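Local coordinates for CELL WALL surface anchor family protein (Streptococcus pneumoniae, PDB 2WW8) that serves as a pilus adhesin and probably mediates recognition of host cells through an integrin-like, metal-binding domain, at residues R246-A251 against T340-H345; T283-E288 against Y352-T357; G63-E68 against Q105-Y110. One frame throughout, in Å; residues are numbered along the deposited sequence.

Contact 1 of 3, residues R246-A251 against T340-H345; sequences RRAERA and TEAEDH
T340 lies against E249 in the first turn of helix 247-263. The domain resembles an integrin I (von Willebrand factor A) domain, and its magnesium is held by S234, S236 and D387. E249 CB lies 3.4 Å from T340 O and 4.1 Å from T340 CB. T340 O also comes close to E249 N, but the angle is too poor for a hydrogen bond. N239 serves both atoms instead: its OD1 accepts from E249 N and its ND2 donates to T340 O. The E249 chain leaves at chi1 84° and then runs extended, back to R246 at the start of the helix. R246 grips it side-on, NE to E249 OE2 at 3.0 Å and NH2 to E249 OE1 at 2.8 Å. Both nitrogens approach from above the carboxylate plane, while the oxygens lie close to the guanidinium plane. E341 offers its main chain, with its C 3.7 Å from A248 CB. A342 follows, its CB 4.4 Å from A248 CB. The loop then folds on itself, with E343 OE2 accepting from H345 N. The same E343 OE2 lies in the plane of the imidazole ring and accepts from H345 ND1 at 2.7 Å.

Contact 2 of 3, residues T283-E288 against Y352-T357; sequences TEFTVE and YQFGAT
F354 and V287 form a CH-pi contact. The methyl CG2 of V287 sits over one face of the F354 ring, 4.0 Å from the centroid and 14° off the ring normal. It is displaced toward the rim, on the CZ and CE1 side. The first segment is the start of strand 284-292, which pairs antiparallel with strand 311-315. The second is a short 3-10 turn and part of the loop leading to helix 359-373. The contact thus packs this loop against the sheet.

Other apolar contacts surround this one. V287 CG1 is 3.9 Å from F354 CD2, so both methyls of the valine touch the ring. F285 adds its own ring from the same strand. With CG anti to the backbone N (chi1 -162°), the F285 ring is turned so that its CD2 lies 4.1 Å from F354 CE2. F354 CE2 meets that ring at its edge, near its plane. Q353 CB packs 4.0 Å from V287 CG2.

Two backbone carbonyls also touch carbon. F285 O lies 3.5 Å from F354 CE2, at the edge of the ring and near its plane. Q353 O comes 3.5 Å from V287 CG2.

Main-chain hydrogen bonds to other parts of the chain hold both segments. F285 and V287 pair with T314 and F312. F354 pairs with S277, and G355 with N235. Within the second segment, G355 N bonds to Y352 O at 3.1 Å.

No hydrogen bond or salt bridge crosses between the segments. Their mutual attraction therefore rests on apolar packing and the CH-pi contact, while neighbouring main chain fixes each backbone.

Contact 3 of 3, residues G63-E68 against Q105-Y110; sequences GDAVFE and QPPVGY
V66 and Q105 form an antiparallel hydrogen-bonded pair where strands 66-71 and 97-105 come together. V66 N donates to Q105 O at 2.8 Å. The return bond, Q105 N to V66 O at 3.3 Å, is weak. Both side chains lie on one face of the sheet. Q105 CG stands between its backbone N and carbonyl carbon (chi1 78°), which brings CG across V66, 3.6 Å from V66 CB. Beyond CG the Q105 chain is extended, and it also touches R81 of strand 77-81.

The two strands belong to a five-stranded antiparallel sheet in a domain of prealbumin-like fold. Past the bridge, the strand ends and P106 and P107 lead into the loop. The P107 ring rests on A65 and on the carbonyl of G63. Its CD is 3.9 Å from A65 CB, and its CB is 3.4 Å from G63 O. E54 of strand 48-55 touches both A65 and P107. A type II turn then runs from P107 to Y110, closed by Y110 N to P107 O at 3.3 Å. G109 takes the positive phi (105°) that its place in this turn calls for. Y110 OH then bonds to the backbone N of E57.

In the fold
Contacts 1 and 2 share the connection between helices 328-337 and 359-373: T340-H345 is its earlier part and Y352-T357 its later part. Their centres are about 17 Å apart, and they touch directly, H345 O lying 3.2 Å from Y352 CD2. Both are near the magnesium, the side chain of A342 in contact 1 about 8 Å from it and that of F354 in contact 2 about 12 Å. R247 of contact 1 also forms a salt bridge with the magnesium ligand D387. Contact 3 is in a separate domain on the opposite side of the chain's centre. Its centre is about 94 Å from that of contact 1 and about 106 Å from that of contact 2, in keeping with an elongated molecule.

Contact 1 of 3, residues R246-A251 against T340-H345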
ATOM      1  N   ARG A 246     -12.011 -24.287  24.359  1.00 10.81           N
ATOM      2  CA  ARG A 246     -12.339 -23.364  23.276  1.00 12.82           C
ATOM      3  C   ARG A 246     -12.836 -24.157  22.041  1.00 13.11           C
ATOM      4  O   ARG A 246     -12.485 -23.842  20.894  1.00 14.57           O
ATOM      5  CB  ARG A 246     -11.138 -22.432  22.931  1.00 11.40           C
ATOM      6  CG  ARG A 246     -10.252 -21.860  24.050  1.00 15.23           C
ATOM      7  CD  ARG A 246     -11.030 -21.071  25.084  1.00 13.82           C
ATOM      8  NE  ARG A 246     -11.737 -20.005  24.391  1.00 16.80           N
ATOM      9  CZ  ARG A 246     -12.630 -19.197  24.949  1.00 18.30           C
ATOM     10  NH1 ARG A 246     -12.957 -19.323  26.233  1.00 21.33           N
ATOM     11  NH2 ARG A 246     -13.199 -18.260  24.210  1.00 15.38           N
ATOM     12  N   ARG A 247     -13.609 -25.221  22.255  1.00 12.32           N
ATOM     13  CA  ARG A 247     -14.011 -26.061  21.142  1.00 12.75           C
ATOM     14  C   ARG A 247     -14.740 -25.302  20.025  1.00 13.47           C
ATOM     15  O   ARG A 247     -14.339 -25.408  18.840  1.00 12.53           O
ATOM     16  CB  ARG A 247     -14.855 -27.257  21.571  1.00 11.68           C
ATOM     17  CG  ARG A 247     -14.031 -28.294  22.377  1.00 10.27           C
ATOM     18  CD  ARG A 247     -14.880 -29.533  22.657  1.00 10.88           C
ATOM     19  NE  ARG A 247     -14.128 -30.497  23.448  1.00 10.98           N
ATOM     20  CZ  ARG A 247     -14.671 -31.599  23.939  1.00 13.85           C
ATOM     21  NH1 ARG A 247     -15.967 -31.853  23.764  1.00 10.42           N
ATOM     22  NH2 ARG A 247     -13.904 -32.403  24.652  1.00 10.25           N
ATOM     23  N   ALA A 248     -15.778 -24.546  20.393  1.00 13.33           N
ATOM     24  CA  ALA A 248     -16.608 -23.873  19.398  1.00 13.35           C
ATOM     25  C   ALA A 248     -15.777 -22.863  18.606  1.00 14.05           C
ATOM     26  O   ALA A 248     -15.831 -22.813  17.352  1.00 14.60           O
ATOM     27  CB  ALA A 248     -17.834 -23.276  20.029  1.00 12.41           C
ATOM     28  N   GLU A 249     -15.006 -22.061  19.321  1.00 14.60           N
ATOM     29  CA  GLU A 249     -14.306 -21.021  18.611  1.00 14.19           C
ATOM     30  C   GLU A 249     -13.248 -21.594  17.678  1.00 15.31           C
ATOM     31  O   GLU A 249     -13.037 -21.090  16.568  1.00 15.88           O
ATOM     32  CB  GLU A 249     -13.801 -19.874  19.495  1.00 16.70           C
ATOM     33  CG  GLU A 249     -12.520 -20.076  20.155  1.00 18.19           C
ATOM     34  CD  GLU A 249     -12.104 -18.985  21.127  1.00 24.52           C
ATOM     35  OE1 GLU A 249     -12.841 -18.020  21.421  1.00 22.12           O
ATOM     36  OE2 GLU A 249     -10.992 -19.142  21.643  1.00 22.45           O
ATOM     37  N   ARG A 250     -12.545 -22.625  18.114  1.00 11.80           N
ATOM     38  CA  ARG A 250     -11.517 -23.176  17.278  1.00 12.36           C
ATOM     39  C   ARG A 250     -12.085 -23.957  16.094  1.00 12.23           C
ATOM     40  O   ARG A 250     -11.486 -23.939  15.025  1.00 14.18           O
ATOM     41  CB  ARG A 250     -10.459 -23.960  18.077  1.00 12.12           C
ATOM     42  CG  ARG A 250      -9.676 -23.050  19.044  1.00 11.39           C
ATOM     43  CD  ARG A 250      -8.751 -23.839  19.927  1.00 15.32           C
ATOM     44  NE  ARG A 250      -8.038 -22.911  20.775  1.00 15.08           N
ATOM     45  CZ  ARG A 250      -7.294 -23.218  21.844  1.00 19.52           C
ATOM     46  NH1 ARG A 250      -7.081 -24.474  22.242  1.00 13.50           N
ATOM     47  NH2 ARG A 250      -6.694 -22.237  22.505  1.00 14.13           N
ATOM     48  N   ALA A 251     -13.167 -24.696  16.284  1.00 11.34           N
ATOM     49  CA  ALA A 251     -13.801 -25.439  15.179  1.00 12.43           C
ATOM     50  C   ALA A 251     -14.368 -24.422  14.223  1.00 12.34           C
ATOM     51  O   ALA A 251     -14.313 -24.724  13.044  1.00 14.87           O
ATOM     52  CB  ALA A 251     -14.928 -26.329  15.671  1.00 10.59           C
ATOM     53  N   THR A 340     -19.044 -19.348  16.578  1.00 12.86           N
ATOM     54  CA  THR A 340     -17.804 -19.517  17.383  1.00 15.95           C
ATOM     55  C   THR A 340     -18.075 -19.662  18.893  1.00 16.46           C
ATOM     56  O   THR A 340     -17.154 -19.518  19.720  1.00 15.53           O
ATOM     57  CB  THR A 340     -16.830 -18.325  17.181  1.00 17.24           C
ATOM     58  OG1 THR A 340     -17.551 -17.106  17.421  1.00 18.43           O
ATOM     59  CG2 THR A 340     -16.286 -18.353  15.760  1.00 17.74           C
ATOM     60  N   GLU A 341     -19.346 -19.916  19.217  1.00 14.97           N
ATOM     61  CA  GLU A 341     -19.802 -20.137  20.597  1.00 16.12           C
ATOM     62  C   GLU A 341     -20.829 -21.238  20.508  1.00 14.73           C
ATOM     63  O   GLU A 341     -21.417 -21.449  19.418  1.00 15.98           O
ATOM     64  CB  GLU A 341     -20.530 -18.877  21.123  1.00 17.70           C
ATOM     65  CG  GLU A 341     -19.760 -17.549  20.973  1.00 23.25           C
ATOM     66  CD  GLU A 341     -18.604 -17.365  21.959  1.00 31.81           C
ATOM     67  OE1 GLU A 341     -18.474 -18.122  22.959  1.00 35.46           O
ATOM     68  OE2 GLU A 341     -17.804 -16.429  21.742  1.00 34.06           O
ATOM     69  N   ALA A 342     -21.082 -21.882  21.643  1.00 13.04           N
ATOM     70  CA  ALA A 342     -22.183 -22.790  21.855  1.00 13.97           C
ATOM     71  C   ALA A 342     -22.830 -22.356  23.183  1.00 17.05           C
ATOM     72  O   ALA A 342     -22.385 -21.433  23.845  1.00 18.87           O
ATOM     73  CB  ALA A 342     -21.666 -24.249  21.927  1.00 11.17           C
ATOM     74  N   GLU A 343     -23.888 -23.023  23.621  1.00 19.16           N
ATOM     75  CA  GLU A 343     -24.640 -22.534  24.743  1.00 20.39           C
ATOM     76  C   GLU A 343     -23.769 -22.843  25.983  1.00 23.17           C
ATOM     77  O   GLU A 343     -23.475 -24.024  26.244  1.00 23.24           O
ATOM     78  CB  GLU A 343     -26.000 -23.248  24.749  1.00 18.95           C
ATOM     79  CG  GLU A 343     -26.718 -22.989  26.048  1.00 24.57           C
ATOM     80  CD  GLU A 343     -26.951 -21.478  26.202  1.00 25.94           C
ATOM     81  OE1 GLU A 343     -27.427 -20.857  25.201  1.00 28.58           O
ATOM     82  OE2 GLU A 343     -26.597 -20.971  27.291  1.00 27.67           O
ATOM     83  N   ASP A 344     -23.326 -21.784  26.673  1.00 23.35           N
ATOM     84  CA  ASP A 344     -22.413 -21.837  27.836  1.00 26.99           C
ATOM     85  C   ASP A 344     -23.017 -22.185  29.208  1.00 26.30           C
ATOM     86  O   ASP A 344     -22.330 -22.674  30.127  1.00 25.35           O
ATOM     87  CB  ASP A 344     -21.700 -20.495  28.026  1.00 25.39           C
ATOM     88  CG  ASP A 344     -20.680 -20.225  26.929  1.00 33.28           C
ATOM     89  OD1 ASP A 344     -20.294 -21.202  26.221  1.00 32.86           O
ATOM     90  OD2 ASP A 344     -20.257 -19.038  26.808  1.00 37.14           O
ATOM     91  N   HIS A 345     -24.296 -21.865  29.352  1.00 26.94           N
ATOM     92  CA  HIS A 345     -25.026 -22.066  30.609  1.00 27.11           C
ATOM     93  C   HIS A 345     -25.359 -23.553  30.788  1.00 26.77           C
ATOM     94  O   HIS A 345     -25.099 -24.341  29.883  1.00 23.35           O
ATOM     95  CB  HIS A 345     -26.280 -21.184  30.561  1.00 28.75           C
ATOM     96  CG  HIS A 345     -25.945 -19.734  30.368  1.00 28.69           C
ATOM     97  ND1 HIS A 345     -25.847 -19.146  29.121  1.00 30.54           N
ATOM     98  CD2 HIS A 345     -25.574 -18.788  31.264  1.00 33.12           C
ATOM     99  CE1 HIS A 345     -25.463 -17.887  29.263  1.00 31.86           C
ATOM    100  NE2 HIS A 345     -25.290 -17.641  30.553  1.00 34.69           N
TER

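Contact 2 of 3, residues T283-E288 against Y352-T357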
ATOM      1  N   THR A 283     -35.316 -21.730  12.205  1.00 16.24           N
ATOM      2  CA  THR A 283     -36.739 -22.078  12.223  1.00 16.25           C
ATOM      3  C   THR A 283     -37.198 -22.441  13.618  1.00 14.71           C
ATOM      4  O   THR A 283     -36.420 -22.792  14.513  1.00 13.94           O
ATOM      5  CB  THR A 283     -37.105 -23.255  11.277  1.00 17.65           C
ATOM      6  OG1 THR A 283     -36.343 -24.439  11.629  1.00 15.59           O
ATOM      7  CG2 THR A 283     -36.792 -22.873   9.790  1.00 20.01           C
ATOM      8  N   GLU A 284     -38.512 -22.378  13.799  1.00 14.74           N
ATOM      9  CA  GLU A 284     -39.102 -22.787  15.070  1.00 14.23           C
ATOM     10  C   GLU A 284     -39.024 -24.288  15.249  1.00 15.06           C
ATOM     11  O   GLU A 284     -39.272 -25.001  14.294  1.00 16.92           O
ATOM     12  CB  GLU A 284     -40.564 -22.340  15.158  1.00 15.70           C
ATOM     13  CG  GLU A 284     -41.066 -22.362  16.582  1.00 16.45           C
ATOM     14  CD  GLU A 284     -42.430 -21.700  16.689  1.00 24.74           C
ATOM     15  OE1 GLU A 284     -42.525 -20.496  16.966  1.00 27.99           O
ATOM     16  OE2 GLU A 284     -43.433 -22.384  16.448  1.00 24.50           O
ATOM     17  N   PHE A 285     -38.629 -24.758  16.432  1.00 14.05           N
ATOM     18  CA  PHE A 285     -38.499 -26.180  16.713  1.00 14.96           C
ATOM     19  C   PHE A 285     -38.935 -26.469  18.140  1.00 13.55           C
ATOM     20  O   PHE A 285     -38.865 -25.571  18.974  1.00 14.85           O
ATOM     21  CB  PHE A 285     -37.044 -26.620  16.493  1.00 13.17           C
ATOM     22  CG  PHE A 285     -36.926 -28.114  16.336  1.00 16.89           C
ATOM     23  CD1 PHE A 285     -37.518 -28.730  15.231  1.00 17.77           C
ATOM     24  CD2 PHE A 285     -36.297 -28.892  17.287  1.00 13.14           C
ATOM     25  CE1 PHE A 285     -37.471 -30.100  15.077  1.00 16.62           C
ATOM     26  CE2 PHE A 285     -36.257 -30.279  17.167  1.00 16.50           C
ATOM     27  CZ  PHE A 285     -36.837 -30.882  16.027  1.00 12.80           C
ATOM     28  N   THR A 286     -39.346 -27.711  18.422  1.00 14.26           N
ATOM     29  CA  THR A 286     -39.788 -28.213  19.717  1.00 12.31           C
ATOM     30  C   THR A 286     -38.939 -29.441  20.056  1.00 14.31           C
ATOM     31  O   THR A 286     -38.751 -30.360  19.214  1.00 14.47           O
ATOM     32  CB  THR A 286     -41.274 -28.551  19.698  1.00 13.57           C
ATOM     33  OG1 THR A 286     -42.049 -27.353  19.473  1.00 11.98           O
ATOM     34  CG2 THR A 286     -41.740 -29.120  21.089  1.00 14.18           C
ATOM     35  N   VAL A 287     -38.445 -29.466  21.296  1.00 13.64           N
ATOM     36  CA  VAL A 287     -37.822 -30.672  21.873  1.00 13.90           C
ATOM     37  C   VAL A 287     -38.606 -31.076  23.125  1.00 15.23           C
ATOM     38  O   VAL A 287     -39.243 -30.223  23.735  1.00 12.58           O
ATOM     39  CB  VAL A 287     -36.337 -30.515  22.273  1.00 13.33           C
ATOM     40  CG1 VAL A 287     -35.485 -30.360  21.009  1.00 14.92           C
ATOM     41  CG2 VAL A 287     -36.180 -29.358  23.252  1.00 10.69           C
ATOM     42  N   GLU A 288     -38.575 -32.369  23.465  1.00 14.42           N
ATOM     43  CA  GLU A 288     -39.108 -32.838  24.719  1.00 13.44           C
ATOM     44  C   GLU A 288     -38.027 -33.269  25.675  1.00 15.61           C
ATOM     45  O   GLU A 288     -36.966 -33.784  25.271  1.00 14.29           O
ATOM     46  CB  GLU A 288     -40.098 -33.990  24.557  1.00 14.34           C
ATOM     47  CG  GLU A 288     -41.435 -33.585  23.995  1.00 20.83           C
ATOM     48  CD  GLU A 288     -42.420 -34.774  24.035  1.00 32.61           C
ATOM     49  OE1 GLU A 288     -42.369 -35.609  24.979  1.00 34.83           O
ATOM     50  OE2 GLU A 288     -43.260 -34.885  23.126  1.00 34.99           O
ATOM     51  N   TYR A 352     -30.179 -24.319  25.983  1.00 12.26           N
ATOM     52  CA  TYR A 352     -29.491 -25.567  26.384  1.00 12.49           C
ATOM     53  C   TYR A 352     -30.320 -26.790  26.000  1.00 11.90           C
ATOM     54  O   TYR A 352     -29.775 -27.872  25.668  1.00 12.83           O
ATOM     55  CB  TYR A 352     -29.274 -25.425  27.910  1.00 12.59           C
ATOM     56  CG  TYR A 352     -28.553 -26.603  28.537  1.00 13.23           C
ATOM     57  CD1 TYR A 352     -29.231 -27.790  28.820  1.00 17.13           C
ATOM     58  CD2 TYR A 352     -27.171 -26.544  28.759  1.00 17.50           C
ATOM     59  CE1 TYR A 352     -28.542 -28.898  29.374  1.00 18.81           C
ATOM     60  CE2 TYR A 352     -26.486 -27.634  29.305  1.00 17.42           C
ATOM     61  CZ  TYR A 352     -27.185 -28.763  29.631  1.00 15.37           C
ATOM     62  OH  TYR A 352     -26.515 -29.816  30.182  1.00 25.60           O
ATOM     63  N   GLN A 353     -31.652 -26.637  26.040  1.00 12.63           N
ATOM     64  CA  GLN A 353     -32.507 -27.797  25.772  1.00 14.01           C
ATOM     65  C   GLN A 353     -32.350 -28.280  24.326  1.00 16.24           C
ATOM     66  O   GLN A 353     -32.782 -29.392  24.049  1.00 17.99           O
ATOM     67  CB  GLN A 353     -33.984 -27.533  26.086  1.00 13.86           C
ATOM     68  CG  GLN A 353     -34.150 -26.795  27.481  1.00 12.14           C
ATOM     69  CD  GLN A 353     -33.539 -27.580  28.639  1.00 18.06           C
ATOM     70  OE1 GLN A 353     -33.642 -28.813  28.662  1.00 17.14           O
ATOM     71  NE2 GLN A 353     -32.913 -26.879  29.601  1.00 15.13           N
ATOM     72  N   PHE A 354     -31.748 -27.471  23.438  1.00 14.34           N
ATOM     73  CA  PHE A 354     -31.587 -27.818  22.026  1.00 13.80           C
ATOM     74  C   PHE A 354     -30.194 -28.278  21.669  1.00 12.77           C
ATOM     75  O   PHE A 354     -29.853 -28.416  20.477  1.00 12.42           O
ATOM     76  CB  PHE A 354     -31.995 -26.574  21.179  1.00 15.72           C
ATOM     77  CG  PHE A 354     -33.475 -26.252  21.314  1.00 13.96           C
ATOM     78  CD1 PHE A 354     -33.972 -25.618  22.442  1.00 13.81           C
ATOM     79  CD2 PHE A 354     -34.371 -26.687  20.350  1.00 15.07           C
ATOM     80  CE1 PHE A 354     -35.340 -25.368  22.579  1.00 17.59           C
ATOM     81  CE2 PHE A 354     -35.770 -26.432  20.482  1.00 12.89           C
ATOM     82  CZ  PHE A 354     -36.233 -25.820  21.592  1.00 13.87           C
ATOM     83  N   GLY A 355     -29.351 -28.543  22.676  1.00 14.38           N
ATOM     84  CA  GLY A 355     -27.929 -28.794  22.362  1.00 13.53           C
ATOM     85  C   GLY A 355     -27.409 -30.215  22.531  1.00 13.40           C
ATOM     86  O   GLY A 355     -26.273 -30.377  22.988  1.00 13.09           O
ATOM     87  N   ALA A 356     -28.221 -31.226  22.254  1.00 13.67           N
ATOM     88  CA  ALA A 356     -27.772 -32.614  22.231  1.00 13.85           C
ATOM     89  C   ALA A 356     -27.187 -32.923  20.814  1.00 14.85           C
ATOM     90  O   ALA A 356     -26.934 -32.000  20.049  1.00 16.43           O
ATOM     91  CB  ALA A 356     -28.949 -33.561  22.510  1.00 15.40           C
ATOM     92  N   THR A 357     -27.061 -34.190  20.433  1.00 15.48           N
ATOM     93  CA  THR A 357     -26.281 -34.631  19.274  1.00 14.58           C
ATOM     94  C   THR A 357     -27.123 -35.538  18.374  1.00 13.97           C
ATOM     95  O   THR A 357     -27.133 -36.768  18.550  1.00 16.19           O
ATOM     96  CB  THR A 357     -24.968 -35.272  19.718  1.00 14.67           C
ATOM     97  OG1 THR A 357     -24.362 -34.391  20.672  1.00 14.37           O
ATOM     98  CG2 THR A 357     -23.966 -35.500  18.513  1.00 13.49           C
TER

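Contact 3 of 3, residues G63-E68 against Q105-Y110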
ATOM      1  N   GLY A  63      20.227  50.085 -14.263  1.00 28.03           N
ATOM      2  CA  GLY A  63      19.310  49.835 -15.379  1.00 26.75           C
ATOM      3  C   GLY A  63      19.914  50.147 -16.737  1.00 26.07           C
ATOM      4  O   GLY A  63      20.998  50.732 -16.831  1.00 25.81           O
ATOM      5  N   ASP A  64      19.219  49.733 -17.793  1.00 24.98           N
ATOM      6  CA  ASP A  64      19.472  50.225 -19.153  1.00 24.39           C
ATOM      7  C   ASP A  64      20.740  49.740 -19.884  1.00 23.00           C
ATOM      8  O   ASP A  64      21.032  50.215 -20.983  1.00 22.63           O
ATOM      9  CB  ASP A  64      19.337  51.763 -19.223  1.00 25.04           C
ATOM     10  CG  ASP A  64      17.986  52.285 -18.704  1.00 27.22           C
ATOM     11  OD1 ASP A  64      17.062  51.477 -18.479  1.00 29.48           O
ATOM     12  OD2 ASP A  64      17.813  53.517 -18.517  1.00 29.64           O
ATOM     13  N   ALA A  65      21.484  48.799 -19.305  1.00 21.73           N
ATOM     14  CA  ALA A  65      22.603  48.146 -20.004  1.00 20.48           C
ATOM     15  C   ALA A  65      22.153  47.260 -21.182  1.00 19.73           C
ATOM     16  O   ALA A  65      21.010  46.782 -21.204  1.00 19.54           O
ATOM     17  CB  ALA A  65      23.467  47.351 -19.018  1.00 21.06           C
ATOM     18  N   VAL A  66      23.040  47.042 -22.156  1.00 18.19           N
ATOM     19  CA  VAL A  66      22.654  46.385 -23.407  1.00 17.75           C
ATOM     20  C   VAL A  66      23.656  45.293 -23.802  1.00 17.35           C
ATOM     21  O   VAL A  66      24.839  45.579 -24.015  1.00 17.33           O
ATOM     22  CB  VAL A  66      22.325  47.410 -24.553  1.00 18.05           C
ATOM     23  CG1 VAL A  66      22.511  46.823 -25.960  1.00 18.56           C
ATOM     24  CG2 VAL A  66      20.899  47.969 -24.404  1.00 17.19           C
ATOM     25  N   PHE A  67      23.165  44.053 -23.893  1.00 15.83           N
ATOM     26  CA  PHE A  67      24.020  42.897 -24.155  1.00 15.26           C
ATOM     27  C   PHE A  67      23.759  42.180 -25.460  1.00 15.16           C
ATOM     28  O   PHE A  67      22.646  42.193 -25.969  1.00 13.84           O
ATOM     29  CB  PHE A  67      23.954  41.876 -23.000  1.00 14.90           C
ATOM     30  CG  PHE A  67      24.521  42.399 -21.710  1.00 13.52           C
ATOM     31  CD1 PHE A  67      25.874  42.254 -21.421  1.00 12.44           C
ATOM     32  CD2 PHE A  67      23.702  43.071 -20.804  1.00 13.61           C
ATOM     33  CE1 PHE A  67      26.392  42.753 -20.236  1.00 10.40           C
ATOM     34  CE2 PHE A  67      24.207  43.579 -19.610  1.00 12.16           C
ATOM     35  CZ  PHE A  67      25.558  43.421 -19.334  1.00 11.59           C
ATOM     36  N   GLU A  68      24.803  41.527 -25.960  1.00 16.81           N
ATOM     37  CA  GLU A  68      24.714  40.737 -27.182  1.00 18.93           C
ATOM     38  C   GLU A  68      25.228  39.313 -27.067  1.00 18.88           C
ATOM     39  O   GLU A  68      26.343  39.070 -26.605  1.00 19.06           O
ATOM     40  CB  GLU A  68      25.381  41.460 -28.356  1.00 19.19           C
ATOM     41  CG  GLU A  68      24.615  42.755 -28.615  1.00 25.66           C
ATOM     42  CD  GLU A  68      24.862  43.393 -29.972  1.00 32.44           C
ATOM     43  OE1 GLU A  68      25.811  42.982 -30.685  1.00 34.30           O
ATOM     44  OE2 GLU A  68      24.076  44.313 -30.297  1.00 34.41           O
ATOM     45  N   GLN A 105      26.227  48.402 -25.045  1.00 22.60           N
ATOM     46  CA  GLN A 105      26.330  49.667 -24.320  1.00 22.88           C
ATOM     47  C   GLN A 105      26.182  49.472 -22.800  1.00 22.86           C
ATOM     48  O   GLN A 105      25.372  48.655 -22.368  1.00 22.72           O
ATOM     49  CB  GLN A 105      25.374  50.721 -24.896  1.00 22.89           C
ATOM     50  CG  GLN A 105      23.909  50.604 -24.512  1.00 23.13           C
ATOM     51  CD  GLN A 105      23.090  51.782 -25.018  1.00 23.51           C
ATOM     52  OE1 GLN A 105      23.308  52.276 -26.121  1.00 20.92           O
ATOM     53  NE2 GLN A 105      22.130  52.229 -24.216  1.00 24.01           N
ATOM     54  N   PRO A 106      26.994  50.182 -21.989  1.00 22.83           N
ATOM     55  CA  PRO A 106      26.878  50.244 -20.520  1.00 22.57           C
ATOM     56  C   PRO A 106      25.806  51.245 -20.066  1.00 22.01           C
ATOM     57  O   PRO A 106      25.364  52.037 -20.901  1.00 22.07           O
ATOM     58  CB  PRO A 106      28.269  50.723 -20.086  1.00 22.52           C
ATOM     59  CG  PRO A 106      28.762  51.537 -21.232  1.00 22.79           C
ATOM     60  CD  PRO A 106      28.215  50.864 -22.472  1.00 22.83           C
ATOM     61  N   PRO A 107      25.389  51.233 -18.780  1.00 21.46           N
ATOM     62  CA  PRO A 107      24.454  52.267 -18.301  1.00 20.95           C
ATOM     63  C   PRO A 107      25.069  53.660 -18.393  1.00 20.97           C
ATOM     64  O   PRO A 107      26.297  53.777 -18.465  1.00 20.85           O
ATOM     65  CB  PRO A 107      24.226  51.919 -16.826  1.00 21.03           C
ATOM     66  CG  PRO A 107      24.696  50.510 -16.650  1.00 20.79           C
ATOM     67  CD  PRO A 107      25.735  50.268 -17.718  1.00 21.72           C
ATOM     68  N   VAL A 108      24.231  54.696 -18.405  1.00 20.75           N
ATOM     69  CA  VAL A 108      24.737  56.066 -18.479  1.00 19.97           C
ATOM     70  C   VAL A 108      25.442  56.390 -17.160  1.00 19.56           C
ATOM     71  O   VAL A 108      24.905  56.109 -16.084  1.00 19.24           O
ATOM     72  CB  VAL A 108      23.641  57.099 -18.867  1.00 20.17           C
ATOM     73  CG1 VAL A 108      23.360  57.022 -20.377  1.00 20.41           C
ATOM     74  CG2 VAL A 108      22.354  56.919 -18.051  1.00 19.49           C
ATOM     75  N   GLY A 109      26.650  56.949 -17.254  1.00 18.77           N
ATOM     76  CA  GLY A 109      27.489  57.210 -16.082  1.00 17.14           C
ATOM     77  C   GLY A 109      28.665  56.261 -15.904  1.00 16.51           C
ATOM     78  O   GLY A 109      29.633  56.619 -15.232  1.00 16.67           O
ATOM     79  N   TYR A 110      28.593  55.074 -16.507  1.00 15.35           N
ATOM     80  CA  TYR A 110      29.527  53.971 -16.259  1.00 14.54           C
ATOM     81  C   TYR A 110      30.443  53.625 -17.446  1.00 15.13           C
ATOM     82  O   TYR A 110      30.021  53.660 -18.604  1.00 13.97           O
ATOM     83  CB  TYR A 110      28.762  52.736 -15.699  1.00 13.26           C
ATOM     84  CG  TYR A 110      28.254  53.019 -14.292  1.00 11.02           C
ATOM     85  CD1 TYR A 110      29.014  52.680 -13.162  1.00  7.68           C
ATOM     86  CD2 TYR A 110      27.045  53.700 -14.094  1.00  9.05           C
ATOM     87  CE1 TYR A 110      28.573  53.005 -11.869  1.00  6.90           C
ATOM     88  CE2 TYR A 110      26.583  54.014 -12.811  1.00  8.24           C
ATOM     89  CZ  TYR A 110      27.353  53.667 -11.703  1.00  8.03           C
ATOM     90  OH  TYR A 110      26.886  53.997 -10.449  1.00  3.44           O
TER